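Methylxanthine N3-demethylase NdmB (Pseudomonas putida, PDB 6ICL) catalyses the N3-demethylation of theobromine and related methylxanthines as a Rieske oxygenase with a [2Fe-2S] cluster and a non-heme iron, an early step in bacterial caffeine degradation. Local coordinates at residues Phe360-Ser363 with Val364-Val368; Ala79-Ala83 with His84-Gln88; Phe192-Phe195 with Ser196-Ala199; Pro279-Asn282 with Lys283-Arg286. One frame throughout, in Å; residues are numbered along the deposited sequence.

Interaction 1. Residues Phe360-Ser363 with Val364-Val368; sequences FRDS and VLTNV
Thr-366 grips the carbonyl oxygen of Asp-362 twice, through OG1 at 2.7 Å from Asp-362 O and through its backbone N, and the two donors come in from opposite faces of the carbonyl plane. OG1 gets there because it sits beside the Thr-366 backbone N and anti to the carbonyl carbon (chi1 -65°). One turn back the ordinary helical bonds still run, Val-364 N to Phe-360 O and Leu-365 N to Arg-361 O, both 2.9 Å. A water bridges the helix end: it donates to Ser-363 O and to Thr-366 O, at 2.7 Å each.

Outside this polar core, Val-364 lays CG2 over one face of the Phe-360 ring, a CH-pi contact 3.7 Å from CG2 to the ring centroid. Leu-365 runs alongside Arg-361, with CD1 over a face of the guanidinium, while Arg-361 NH1 bonds to Phe-155 O. Ser-363 OG bonds to Glu-348 on helix 337-355, against which Phe-360 and Val-364 also pack.

Thr-366 is where helix 357-365 gives out, and its hydroxyl, the water and Trp-345 NE1, which also bonds Ser-363 O, supply donors to carbonyls that the ending helix would otherwise leave with fewer.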
ATOM      1  N   PHE A 360      31.691  12.045 -38.819  1.00 57.14           N
ATOM      2  CA  PHE A 360      30.341  11.579 -38.523  1.00 50.41           C
ATOM      3  C   PHE A 360      29.506  11.463 -39.790  1.00 50.15           C
ATOM      4  O   PHE A 360      28.870  10.430 -40.037  1.00 49.48           O
ATOM      5  CB  PHE A 360      29.673  12.530 -37.529  1.00 49.57           C
ATOM      6  CG  PHE A 360      28.323  12.063 -37.056  1.00 48.00           C
ATOM      7  CD1 PHE A 360      28.221  11.048 -36.122  1.00 46.29           C
ATOM      8  CD2 PHE A 360      27.165  12.634 -37.548  1.00 45.36           C
ATOM      9  CE1 PHE A 360      26.984  10.612 -35.675  1.00 45.96           C
ATOM     10  CE2 PHE A 360      25.918  12.209 -37.103  1.00 45.70           C
ATOM     11  CZ  PHE A 360      25.834  11.192 -36.167  1.00 44.77           C
ATOM     12  N   ARG A 361      29.487  12.525 -40.607  1.00 51.58           N
ATOM     13  CA  ARG A 361      28.653  12.508 -41.806  1.00 51.42           C
ATOM     14  C   ARG A 361      29.035  11.354 -42.722  1.00 55.30           C
ATOM     15  O   ARG A 361      28.167  10.744 -43.364  1.00 54.83           O
ATOM     16  CB  ARG A 361      28.759  13.839 -42.553  1.00 56.40           C
ATOM     17  CG  ARG A 361      28.211  15.046 -41.793  1.00 59.33           C
ATOM     18  CD  ARG A 361      28.437  16.358 -42.558  1.00 57.96           C
ATOM     19  NE  ARG A 361      27.974  16.282 -43.937  1.00 56.09           N
ATOM     20  CZ  ARG A 361      26.758  16.629 -44.343  1.00 60.56           C
ATOM     21  NH1 ARG A 361      25.866  17.080 -43.469  1.00 63.08           N
ATOM     22  NH2 ARG A 361      26.430  16.514 -45.624  1.00 54.44           N
ATOM     23  N   ASP A 362      30.333  11.035 -42.789  1.00 56.30           N
ATOM     24  CA  ASP A 362      30.777   9.902 -43.594  1.00 56.77           C
ATOM     25  C   ASP A 362      30.231   8.602 -43.035  1.00 52.70           C
ATOM     26  O   ASP A 362      29.725   7.754 -43.781  1.00 52.88           O
ATOM     27  CB  ASP A 362      32.305   9.855 -43.648  1.00 57.83           C
ATOM     28  CG  ASP A 362      32.881  10.787 -44.696  1.00 62.28           C
ATOM     29  OD1 ASP A 362      32.176  11.103 -45.683  1.00 63.93           O
ATOM     30  OD2 ASP A 362      34.051  11.191 -44.531  1.00 71.49           O
ATOM     31  N   SER A 363      30.335   8.426 -41.717  1.00 50.86           N
ATOM     32  CA  SER A 363      29.852   7.203 -41.089  1.00 50.26           C
ATOM     33  C   SER A 363      28.345   7.029 -41.290  1.00 49.32           C
ATOM     34  O   SER A 363      27.882   5.934 -41.636  1.00 48.10           O
ATOM     35  CB  SER A 363      30.209   7.213 -39.609  1.00 52.48           C
ATOM     36  OG  SER A 363      29.747   6.019 -39.001  1.00 55.17           O
ATOM     37  N   VAL A 364      27.568   8.104 -41.101  1.00 46.42           N
ATOM     38  CA  VAL A 364      26.114   8.028 -41.285  1.00 46.57           C
ATOM     39  C   VAL A 364      25.770   7.738 -42.741  1.00 48.33           C
ATOM     40  O   VAL A 364      24.950   6.862 -43.046  1.00 50.49           O
ATOM     41  CB  VAL A 364      25.432   9.334 -40.819  1.00 45.91           C
ATOM     42  CG1 VAL A 364      23.960   9.330 -41.195  1.00 45.09           C
ATOM     43  CG2 VAL A 364      25.586   9.565 -39.327  1.00 39.77           C
ATOM     44  N   LEU A 365      26.374   8.493 -43.668  1.00 48.17           N
ATOM     45  CA  LEU A 365      25.870   8.566 -45.039  1.00 50.54           C
ATOM     46  C   LEU A 365      26.503   7.576 -46.015  1.00 50.83           C
ATOM     47  O   LEU A 365      25.933   7.348 -47.091  1.00 49.26           O
ATOM     48  CB  LEU A 365      26.065   9.984 -45.573  1.00 51.88           C
ATOM     49  CG  LEU A 365      25.278  11.052 -44.823  1.00 53.58           C
ATOM     50  CD1 LEU A 365      25.832  12.433 -45.148  1.00 53.94           C
ATOM     51  CD2 LEU A 365      23.802  10.954 -45.196  1.00 52.10           C
ATOM     52  N   THR A 366      27.648   6.983 -45.689  1.00 50.58           N
ATOM     53  CA  THR A 366      28.322   6.086 -46.634  1.00 50.19           C
ATOM     54  C   THR A 366      27.601   4.746 -46.729  1.00 51.51           C
ATOM     55  O   THR A 366      27.549   3.992 -45.749  1.00 54.05           O
ATOM     56  CB  THR A 366      29.774   5.857 -46.215  1.00 52.97           C
ATOM     57  OG1 THR A 366      30.505   7.088 -46.301  1.00 51.82           O
ATOM     58  CG2 THR A 366      30.421   4.801 -47.097  1.00 49.45           C
ATOM     59  N   ASN A 367      27.071   4.423 -47.909  1.00 49.97           N
ATOM     60  CA  ASN A 367      26.420   3.138 -48.077  1.00 47.14           C
ATOM     61  C   ASN A 367      27.455   2.027 -48.170  1.00 55.33           C
ATOM     62  O   ASN A 367      28.595   2.240 -48.586  1.00 55.66           O
ATOM     63  CB  ASN A 367      25.521   3.144 -49.306  1.00 52.05           C
ATOM     64  CG  ASN A 367      24.349   4.071 -49.134  1.00 53.59           C
ATOM     65  OD1 ASN A 367      24.276   4.806 -48.149  1.00 54.26           O
ATOM     66  ND2 ASN A 367      23.430   4.050 -50.078  1.00 53.85           N
ATOM     67  N   VAL A 368      27.062   0.842 -47.716  1.00 48.70           N
ATOM     68  CA  VAL A 368      27.936  -0.320 -47.692  1.00 51.57           C
ATOM     69  C   VAL A 368      27.074  -1.528 -48.013  1.00 55.56           C
ATOM     70  O   VAL A 368      26.280  -1.972 -47.179  1.00 52.17           O
ATOM     71  CB  VAL A 368      28.643  -0.492 -46.334  1.00 49.90           C
ATOM     72  CG1 VAL A 368      29.523  -1.720 -46.346  1.00 53.72           C
ATOM     73  CG2 VAL A 368      29.472   0.735 -45.971  1.00 51.55           C
TER
HETATM   74  O   HOH W   1      28.497   3.849 -43.248  1.00 45.97           O

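Interaction 2. Residues Ala79-Ala83 with His84-Gln88; sequences ADRCA and HRSAQ. With FES (Fe2/s2 (inorganic) cluster), chain B.
Cys-82 and His-84 hold the [2Fe-2S] cluster from the first ligand loop of the Rieske domain, a Cys-X-His motif that Cys-105 and His-108 complete from the second. The loop doubles back on itself, and its tight part lies at the cluster. Cys-82 SG binds FE2 at 2.4 Å and also accepts the backbone N-H of His-84, 3.5 Å from SG to N, a bond that would probably tune the redox potential of the iron. His-84 binds FE1 through ND1 at 2.3 Å; its other nitrogen, NE2, bonds to Asp-336 of the second subunit. Arg-85 lays CG over the centre of one His-84 face. Behind the cysteine, Cys-82 N donates to Ala-87 O at 2.9 Å and so pins the two arms together.

The arms are more loosely joined around Arg-81 and Ser-86, where a water bonds both Cys-82 O and Ser-86 OG and lies over the centre of the Arg-81 guanidinium. Arg-81 NE itself goes to Trp-322 O of the second subunit. Where the two arms begin and end, Asp-80 OD2, also bonded by Ser-90, takes Gln-88 NE2 at 2.8 Å from 45° above the carboxylate plane.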
ATOM      1  N   ALA A  79      14.910  23.268 -23.027  1.00 33.24           N
ATOM      2  CA  ALA A  79      15.451  22.840 -21.747  1.00 39.95           C
ATOM      3  C   ALA A  79      14.447  23.143 -20.641  1.00 38.74           C
ATOM      4  O   ALA A  79      13.918  24.261 -20.557  1.00 33.69           O
ATOM      5  CB  ALA A  79      16.776  23.541 -21.464  1.00 36.38           C
ATOM      6  N   ASP A  80      14.185  22.148 -19.792  1.00 36.95           N
ATOM      7  CA  ASP A  80      13.163  22.264 -18.747  1.00 35.63           C
ATOM      8  C   ASP A  80      13.722  22.986 -17.520  1.00 40.84           C
ATOM      9  O   ASP A  80      13.772  22.463 -16.396  1.00 35.57           O
ATOM     10  CB  ASP A  80      12.631  20.888 -18.372  1.00 33.45           C
ATOM     11  CG  ASP A  80      11.334  20.970 -17.562  1.00 37.75           C
ATOM     12  OD1 ASP A  80      10.723  22.076 -17.501  1.00 33.41           O
ATOM     13  OD2 ASP A  80      10.935  19.919 -16.994  1.00 34.68           O
ATOM     14  N   ARG A  81      14.151  24.222 -17.748  1.00 35.23           N
ATOM     15  CA  ARG A  81      14.891  24.922 -16.711  1.00 35.80           C
ATOM     16  C   ARG A  81      14.848  26.408 -17.026  1.00 40.86           C
ATOM     17  O   ARG A  81      15.492  26.857 -17.981  1.00 38.97           O
ATOM     18  CB  ARG A  81      16.317  24.409 -16.632  1.00 36.95           C
ATOM     19  CG  ARG A  81      17.124  25.046 -15.511  1.00 36.70           C
ATOM     20  CD  ARG A  81      18.492  24.393 -15.364  1.00 35.43           C
ATOM     21  NE  ARG A  81      19.267  25.026 -14.296  1.00 38.43           N
ATOM     22  CZ  ARG A  81      20.188  25.955 -14.509  1.00 46.24           C
ATOM     23  NH1 ARG A  81      20.459  26.342 -15.750  1.00 50.67           N
ATOM     24  NH2 ARG A  81      20.836  26.499 -13.487  1.00 51.04           N
ATOM     25  N   CYS A  82      14.078  27.161 -16.240  1.00 39.07           N
ATOM     26  CA  CYS A  82      13.980  28.594 -16.462  1.00 38.74           C
ATOM     27  C   CYS A  82      15.326  29.252 -16.203  1.00 37.14           C
ATOM     28  O   CYS A  82      16.053  28.873 -15.285  1.00 35.63           O
ATOM     29  CB  CYS A  82      12.911  29.195 -15.558  1.00 35.61           C
ATOM     30  SG  CYS A  82      12.676  30.963 -15.810  1.00 38.83           S
ATOM     31  N   ALA A  83      15.668  30.244 -17.031  1.00 39.00           N
ATOM     32  CA  ALA A  83      16.953  30.925 -16.878  1.00 36.20           C
ATOM     33  C   ALA A  83      16.992  31.823 -15.653  1.00 39.14           C
ATOM     34  O   ALA A  83      18.084  32.148 -15.170  1.00 38.83           O
ATOM     35  CB  ALA A  83      17.271  31.760 -18.131  1.00 39.67           C
ATOM     36  N   HIS A  84      15.834  32.244 -15.147  1.00 35.96           N
ATOM     37  CA  HIS A  84      15.817  33.150 -14.008  1.00 38.61           C
ATOM     38  C   HIS A  84      16.263  32.446 -12.729  1.00 38.66           C
ATOM     39  O   HIS A  84      17.336  32.748 -12.188  1.00 36.17           O
ATOM     40  CB  HIS A  84      14.420  33.756 -13.817  1.00 35.26           C
ATOM     41  CG  HIS A  84      14.326  34.683 -12.649  1.00 34.89           C
ATOM     42  ND1 HIS A  84      13.219  34.752 -11.834  1.00 36.75           N
ATOM     43  CD2 HIS A  84      15.213  35.572 -12.145  1.00 34.34           C
ATOM     44  CE1 HIS A  84      13.414  35.650 -10.889  1.00 36.99           C
ATOM     45  NE2 HIS A  84      14.619  36.165 -11.056  1.00 37.51           N
ATOM     46  N   ARG A  85      15.435  31.516 -12.225  1.00 38.27           N
ATOM     47  CA  ARG A  85      15.777  30.828 -10.981  1.00 37.05           C
ATOM     48  C   ARG A  85      15.589  29.315 -11.073  1.00 38.49           C
ATOM     49  O   ARG A  85      15.382  28.658 -10.034  1.00 36.47           O
ATOM     50  CB  ARG A  85      14.967  31.385  -9.790  1.00 32.86           C
ATOM     51  CG  ARG A  85      15.355  32.821  -9.345  1.00 32.80           C
ATOM     52  CD  ARG A  85      16.784  32.853  -8.818  1.00 36.14           C
ATOM     53  NE  ARG A  85      17.167  34.134  -8.200  1.00 41.77           N
ATOM     54  CZ  ARG A  85      17.958  35.041  -8.774  1.00 41.59           C
ATOM     55  NH1 ARG A  85      18.452  34.822  -9.993  1.00 35.91           N
ATOM     56  NH2 ARG A  85      18.255  36.166  -8.131  1.00 37.49           N
ATOM     57  N   SER A  86      15.640  28.752 -12.279  1.00 33.83           N
ATOM     58  CA  SER A  86      15.802  27.329 -12.534  1.00 34.72           C
ATOM     59  C   SER A  86      14.551  26.507 -12.265  1.00 35.26           C
ATOM     60  O   SER A  86      14.671  25.277 -12.194  1.00 35.78           O
ATOM     61  CB  SER A  86      16.941  26.710 -11.712  1.00 37.84           C
ATOM     62  OG  SER A  86      18.164  27.384 -11.938  1.00 37.20           O
ATOM     63  N   ALA A  87      13.373  27.111 -12.141  1.00 30.04           N
ATOM     64  CA  ALA A  87      12.143  26.327 -12.028  1.00 35.57           C
ATOM     65  C   ALA A  87      11.898  25.492 -13.288  1.00 37.89           C
ATOM     66  O   ALA A  87      12.381  25.810 -14.378  1.00 35.25           O
ATOM     67  CB  ALA A  87      10.954  27.246 -11.763  1.00 28.80           C
ATOM     68  N   GLN A  88      11.141  24.396 -13.137  1.00 32.20           N
ATOM     69  CA  GLN A  88      10.786  23.582 -14.291  1.00 33.18           C
ATOM     70  C   GLN A  88       9.667  24.240 -15.085  1.00 37.10           C
ATOM     71  O   GLN A  88       8.552  24.421 -14.575  1.00 33.07           O
ATOM     72  CB  GLN A  88      10.359  22.185 -13.869  1.00 31.60           C
ATOM     73  CG  GLN A  88      11.544  21.250 -13.698  1.00 33.52           C
ATOM     74  CD  GLN A  88      11.082  19.851 -13.338  1.00 38.01           C
ATOM     75  OE1 GLN A  88      10.760  19.588 -12.186  1.00 36.74           O
ATOM     76  NE2 GLN A  88      11.026  18.959 -14.322  1.00 32.95           N
TER
HETATM   77 FE1  FES B 400      11.718  32.986 -11.934  1.00 47.71          FE
HETATM   78 FE2  FES B 400      11.221  31.164 -13.939  1.00 33.81          FE
HETATM   79  S1  FES B 400      12.327  30.812 -12.063  1.00 36.14           S
HETATM   80  S2  FES B 400      10.526  33.240 -13.736  1.00 36.63           S
HETATM   81  O   HOH W   2      18.776  28.663 -14.312  1.00 46.93           O

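Interaction 3. Residues Phe192-Phe195 with Ser196-Ala199; sequences FTDF and SHFA. With FE (Fe (III) ion), chain C.
Asp-194 and His-197 meet with carboxylate and imidazole almost coplanar, 24° between their planes. ND1 of His-197 donates to Asp-194 OD2 over 2.7 Å; the acceptor lies in the ring plane, and the donor arrives on the anti side of OD2, a little out of the carboxylate plane. With CG between the backbone N and the carbonyl carbon (chi1 75°), the ring folds back toward Asp-194 and leaves its other nitrogen, NE2, to bind the iron at 2.1 Å. The carboxylate probably restrains rotation of the ring about CB-CG and, by drawing on the N-H, probably makes the histidine a stronger electron donor to the metal.

The other carboxylate oxygen, OD1, is held on its syn lone pair by Ser-196 OG, 2.9 Å away. Weak backbone bonds back this up, from Ser-196 N to OD1 and from His-197 N to OD2, so the carboxylate takes the N-H groups of the two central residues of the turn.

Phe-195 and Phe-198 point the same way and lie alongside each other. Their planes are inclined at 42°, with Phe-195 CD1 over one face of Phe-198 near its rim, 3.7 Å from Phe-198 CE2. Phe-198 also places CD1 over a face of the His-197 ring. The backbone underneath is a type I turn, closed by Phe-198 N to Phe-195 O at 3.1 Å.

His-202, Asp-314 and a water join His-197 at the iron, and His-108 of the third subunit packs on this same turn. This is the mononuclear iron site of a Rieske oxygenase, with the two-histidine, one-carboxylate facial triad of the family.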
ATOM      1  N   PHE A 192      14.621  -6.917 -30.671  1.00 38.80           N
ATOM      2  CA  PHE A 192      13.533  -6.864 -31.652  1.00 38.56           C
ATOM      3  C   PHE A 192      13.931  -7.517 -32.978  1.00 42.72           C
ATOM      4  O   PHE A 192      13.071  -8.048 -33.693  1.00 43.33           O
ATOM      5  CB  PHE A 192      13.106  -5.414 -31.880  1.00 36.66           C
ATOM      6  CG  PHE A 192      11.757  -5.267 -32.548  1.00 41.95           C
ATOM      7  CD1 PHE A 192      10.592  -5.242 -31.794  1.00 44.15           C
ATOM      8  CD2 PHE A 192      11.657  -5.110 -33.930  1.00 49.14           C
ATOM      9  CE1 PHE A 192       9.342  -5.096 -32.392  1.00 45.01           C
ATOM     10  CE2 PHE A 192      10.400  -4.952 -34.548  1.00 49.72           C
ATOM     11  CZ  PHE A 192       9.241  -4.937 -33.764  1.00 47.92           C
ATOM     12  N   THR A 193      15.217  -7.491 -33.318  1.00 38.26           N
ATOM     13  CA  THR A 193      15.703  -7.976 -34.603  1.00 39.67           C
ATOM     14  C   THR A 193      16.265  -9.395 -34.517  1.00 42.29           C
ATOM     15  O   THR A 193      17.018  -9.807 -35.401  1.00 44.22           O
ATOM     16  CB  THR A 193      16.771  -7.027 -35.158  1.00 35.43           C
ATOM     17  OG1 THR A 193      17.854  -6.936 -34.231  1.00 39.57           O
ATOM     18  CG2 THR A 193      16.208  -5.614 -35.411  1.00 34.97           C
ATOM     19  N   ASP A 194      15.927 -10.146 -33.477  1.00 43.27           N
ATOM     20  CA  ASP A 194      16.501 -11.466 -33.254  1.00 42.77           C
ATOM     21  C   ASP A 194      15.410 -12.526 -33.238  1.00 45.50           C
ATOM     22  O   ASP A 194      14.399 -12.366 -32.543  1.00 41.49           O
ATOM     23  CB  ASP A 194      17.273 -11.512 -31.936  1.00 43.03           C
ATOM     24  CG  ASP A 194      17.664 -12.919 -31.553  1.00 44.50           C
ATOM     25  OD1 ASP A 194      18.549 -13.463 -32.235  1.00 49.81           O
ATOM     26  OD2 ASP A 194      17.090 -13.493 -30.596  1.00 43.29           O
ATOM     27  N   PHE A 195      15.625 -13.620 -33.982  1.00 42.42           N
ATOM     28  CA  PHE A 195      14.699 -14.751 -33.985  1.00 43.07           C
ATOM     29  C   PHE A 195      15.158 -15.915 -33.126  1.00 43.42           C
ATOM     30  O   PHE A 195      14.323 -16.728 -32.710  1.00 41.80           O
ATOM     31  CB  PHE A 195      14.492 -15.281 -35.412  1.00 49.53           C
ATOM     32  CG  PHE A 195      13.448 -14.547 -36.189  1.00 44.74           C
ATOM     33  CD1 PHE A 195      12.127 -14.947 -36.138  1.00 51.66           C
ATOM     34  CD2 PHE A 195      13.785 -13.466 -36.976  1.00 49.22           C
ATOM     35  CE1 PHE A 195      11.151 -14.270 -36.859  1.00 46.57           C
ATOM     36  CE2 PHE A 195      12.814 -12.782 -37.700  1.00 50.03           C
ATOM     37  CZ  PHE A 195      11.494 -13.192 -37.638  1.00 48.40           C
ATOM     38  N   SER A 196      16.456 -16.032 -32.856  1.00 42.21           N
ATOM     39  CA  SER A 196      16.919 -17.223 -32.156  1.00 40.75           C
ATOM     40  C   SER A 196      16.415 -17.314 -30.718  1.00 46.83           C
ATOM     41  O   SER A 196      16.544 -18.382 -30.115  1.00 41.59           O
ATOM     42  CB  SER A 196      18.441 -17.280 -32.174  1.00 43.24           C
ATOM     43  OG  SER A 196      18.989 -16.197 -31.470  1.00 49.83           O
ATOM     44  N   HIS A 197      15.824 -16.252 -30.152  1.00 40.07           N
ATOM     45  CA  HIS A 197      15.296 -16.377 -28.797  1.00 39.27           C
ATOM     46  C   HIS A 197      13.853 -16.877 -28.737  1.00 41.10           C
ATOM     47  O   HIS A 197      13.366 -17.143 -27.629  1.00 40.56           O
ATOM     48  CB  HIS A 197      15.402 -15.036 -28.043  1.00 37.71           C
ATOM     49  CG  HIS A 197      14.388 -14.013 -28.460  1.00 40.37           C
ATOM     50  ND1 HIS A 197      14.599 -13.137 -29.503  1.00 40.33           N
ATOM     51  CD2 HIS A 197      13.167 -13.710 -27.957  1.00 39.50           C
ATOM     52  CE1 HIS A 197      13.545 -12.350 -29.636  1.00 42.68           C
ATOM     53  NE2 HIS A 197      12.660 -12.679 -28.709  1.00 42.24           N
ATOM     54  N   PHE A 198      13.153 -17.017 -29.882  1.00 41.37           N
ATOM     55  CA  PHE A 198      11.731 -17.385 -29.849  1.00 38.68           C
ATOM     56  C   PHE A 198      11.496 -18.706 -29.123  1.00 44.05           C
ATOM     57  O   PHE A 198      10.529 -18.837 -28.359  1.00 40.46           O
ATOM     58  CB  PHE A 198      11.147 -17.490 -31.262  1.00 45.88           C
ATOM     59  CG  PHE A 198      10.839 -16.174 -31.896  1.00 44.74           C
ATOM     60  CD1 PHE A 198      11.497 -15.016 -31.496  1.00 43.42           C
ATOM     61  CD2 PHE A 198       9.886 -16.086 -32.898  1.00 47.31           C
ATOM     62  CE1 PHE A 198      11.212 -13.789 -32.087  1.00 44.20           C
ATOM     63  CE2 PHE A 198       9.608 -14.876 -33.493  1.00 44.25           C
ATOM     64  CZ  PHE A 198      10.280 -13.722 -33.087  1.00 45.51           C
ATOM     65  N   ALA A 199      12.351 -19.712 -29.366  1.00 40.51           N
ATOM     66  CA  ALA A 199      12.083 -21.032 -28.787  1.00 40.77           C
ATOM     67  C   ALA A 199      12.118 -20.993 -27.266  1.00 41.72           C
ATOM     68  O   ALA A 199      11.448 -21.797 -26.598  1.00 38.13           O
ATOM     69  CB  ALA A 199      13.091 -22.058 -29.321  1.00 43.78           C
TER
HETATM   70 FE    FE C 401      10.930 -11.536 -28.338  1.00 32.65          FE
HETATM   71  O   HOH W   3      10.492 -10.395 -30.017  1.00 39.71           O

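Interaction 4. Residues Pro279-Asn282 with Lys283-Arg286; sequences PVDN and KSCR
Lys-283 turns back on Asp-281 through both its backbone N and its side chain. The backbone N donates to Asp-281 OD1 at 3.0 Å, which makes an Asx turn, and the side chain, bent at chi2, curls over the carboxylate so that NZ forms a salt bridge with OD2, 2.8 Å apart, though as a hydrogen bond it is weak.

Next comes Ser-284, whose OG reaches the same OD1 at a short 2.5 Å. The hydroxyl and the Lys-283 N-H approach OD1 from opposite faces of the carboxylate plane, 41° and 53° out of it. Asp-281 CG lies between its own backbone N and carbonyl carbon (chi1 57°), which carries the carboxylate over the type I turn from Asp-281 to Ser-284. The serine hydroxyl also touches Val-280, 3.7 Å from OG to CB.

Cys-285 hands the strand on: its backbone bonds to Trp-181, on the neighbouring strand 171-181, and its side chain packs on helix 185-192. Arg-286 then meets the hairpin partner again, with CB 3.6 Å from Val-280 CG2, the two side chains crossing at a slant. Its guanidinium leaves the turn and bonds Ser-178 through NH1.

At this tip of the hairpin 270-281/284-294, then, one carboxylate does most of the polar work: OD1 fastens the turn by two bonds and OD2 takes the lysine, which probably keeps Asp-281 ionised.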
ATOM      1  N   PRO A 279      16.480   6.637 -26.070  1.00 33.54           N
ATOM      2  CA  PRO A 279      17.441   6.574 -24.966  1.00 33.23           C
ATOM      3  C   PRO A 279      17.123   7.589 -23.872  1.00 35.45           C
ATOM      4  O   PRO A 279      17.671   8.692 -23.854  1.00 35.78           O
ATOM      5  CB  PRO A 279      18.774   6.893 -25.654  1.00 32.58           C
ATOM      6  CG  PRO A 279      18.344   7.850 -26.790  1.00 33.07           C
ATOM      7  CD  PRO A 279      17.013   7.343 -27.258  1.00 32.25           C
ATOM      8  N   VAL A 280      16.261   7.201 -22.940  1.00 35.64           N
ATOM      9  CA  VAL A 280      15.812   8.106 -21.882  1.00 37.37           C
ATOM     10  C   VAL A 280      16.977   8.510 -20.986  1.00 38.55           C
ATOM     11  O   VAL A 280      17.228   9.698 -20.765  1.00 35.74           O
ATOM     12  CB  VAL A 280      14.685   7.445 -21.069  1.00 34.55           C
ATOM     13  CG1 VAL A 280      14.391   8.270 -19.825  1.00 34.12           C
ATOM     14  CG2 VAL A 280      13.419   7.308 -21.949  1.00 31.55           C
ATOM     15  N   ASP A 281      17.673   7.534 -20.423  1.00 38.16           N
ATOM     16  CA  ASP A 281      18.818   7.793 -19.560  1.00 38.21           C
ATOM     17  C   ASP A 281      19.700   6.553 -19.588  1.00 39.01           C
ATOM     18  O   ASP A 281      19.500   5.643 -20.403  1.00 43.27           O
ATOM     19  CB  ASP A 281      18.388   8.153 -18.129  1.00 38.77           C
ATOM     20  CG  ASP A 281      17.514   7.073 -17.483  1.00 43.67           C
ATOM     21  OD1 ASP A 281      17.480   5.924 -17.985  1.00 40.69           O
ATOM     22  OD2 ASP A 281      16.839   7.365 -16.472  1.00 45.71           O
ATOM     23  N   ASN A 282      20.644   6.492 -18.658  1.00 43.05           N
ATOM     24  CA  ASN A 282      21.631   5.421 -18.655  1.00 47.36           C
ATOM     25  C   ASN A 282      21.063   4.073 -18.234  1.00 43.41           C
ATOM     26  O   ASN A 282      21.784   3.078 -18.340  1.00 42.02           O
ATOM     27  CB  ASN A 282      22.801   5.787 -17.740  1.00 43.98           C
ATOM     28  CG  ASN A 282      22.390   5.889 -16.285  1.00 51.67           C
ATOM     29  OD1 ASN A 282      21.569   6.732 -15.911  1.00 54.83           O
ATOM     30  ND2 ASN A 282      22.969   5.036 -15.448  1.00 55.01           N
ATOM     31  N   LYS A 283      19.800   3.999 -17.780  1.00 42.23           N
ATOM     32  CA  LYS A 283      19.270   2.737 -17.266  1.00 43.89           C
ATOM     33  C   LYS A 283      17.890   2.370 -17.804  1.00 37.97           C
ATOM     34  O   LYS A 283      17.286   1.409 -17.317  1.00 36.51           O
ATOM     35  CB  LYS A 283      19.234   2.752 -15.734  1.00 45.60           C
ATOM     36  CG  LYS A 283      18.726   4.043 -15.100  1.00 45.51           C
ATOM     37  CD  LYS A 283      17.230   4.252 -15.295  1.00 51.90           C
ATOM     38  CE  LYS A 283      16.649   5.344 -14.361  1.00 52.57           C
ATOM     39  NZ  LYS A 283      15.287   5.801 -14.812  1.00 52.08           N
ATOM     40  N   SER A 284      17.375   3.081 -18.796  1.00 35.12           N
ATOM     41  CA  SER A 284      16.018   2.821 -19.258  1.00 35.95           C
ATOM     42  C   SER A 284      15.863   3.337 -20.674  1.00 31.77           C
ATOM     43  O   SER A 284      16.602   4.212 -21.123  1.00 33.71           O
ATOM     44  CB  SER A 284      14.970   3.497 -18.355  1.00 34.18           C
ATOM     45  OG  SER A 284      15.178   4.897 -18.368  1.00 34.93           O
ATOM     46  N   CYS A 285      14.859   2.807 -21.358  1.00 30.41           N
ATOM     47  CA  CYS A 285      14.487   3.309 -22.664  1.00 35.61           C
ATOM     48  C   CYS A 285      12.970   3.309 -22.761  1.00 31.37           C
ATOM     49  O   CYS A 285      12.288   2.492 -22.136  1.00 31.01           O
ATOM     50  CB  CYS A 285      15.105   2.470 -23.802  1.00 33.61           C
ATOM     51  SG  CYS A 285      14.733   0.708 -23.695  1.00 35.25           S
ATOM     52  N   ARG A 286      12.448   4.238 -23.538  1.00 31.75           N
ATOM     53  CA  ARG A 286      11.015   4.357 -23.748  1.00 32.58           C
ATOM     54  C   ARG A 286      10.748   3.969 -25.186  1.00 31.61           C
ATOM     55  O   ARG A 286      11.369   4.516 -26.101  1.00 33.35           O
ATOM     56  CB  ARG A 286      10.520   5.777 -23.472  1.00 27.96           C
ATOM     57  CG  ARG A 286       9.036   5.946 -23.829  1.00 34.67           C
ATOM     58  CD  ARG A 286       8.545   7.329 -23.529  1.00 35.24           C
ATOM     59  NE  ARG A 286       8.610   7.632 -22.114  1.00 40.69           N
ATOM     60  CZ  ARG A 286       7.795   7.124 -21.183  1.00 47.40           C
ATOM     61  NH1 ARG A 286       6.825   6.248 -21.499  1.00 43.44           N
ATOM     62  NH2 ARG A 286       7.949   7.499 -19.917  1.00 41.78           N
TER

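How the interactions relate
Interaction 2 supplies two metal ligands and interaction 3 one; interactions 1 and 4 lie away from both sites. Interaction 2 is buried, lies in the Rieske domain and is covered by a second subunit, whereas interaction 3 is a surface contact where a third subunit packs. Within one chain their centres stand about 44 Å apart, on opposite sides of its centre, while His-108, a cluster ligand, reaches interaction 3 from the third subunit. Interactions 3 and 4 share the C-terminal domain, and both turn on an aspartate: one orients a histidine, the other ties a hairpin. Interaction 1, partly buried, ends a helix with backbone carbonyls, a hydroxyl and water, with no salt bridge between its segments.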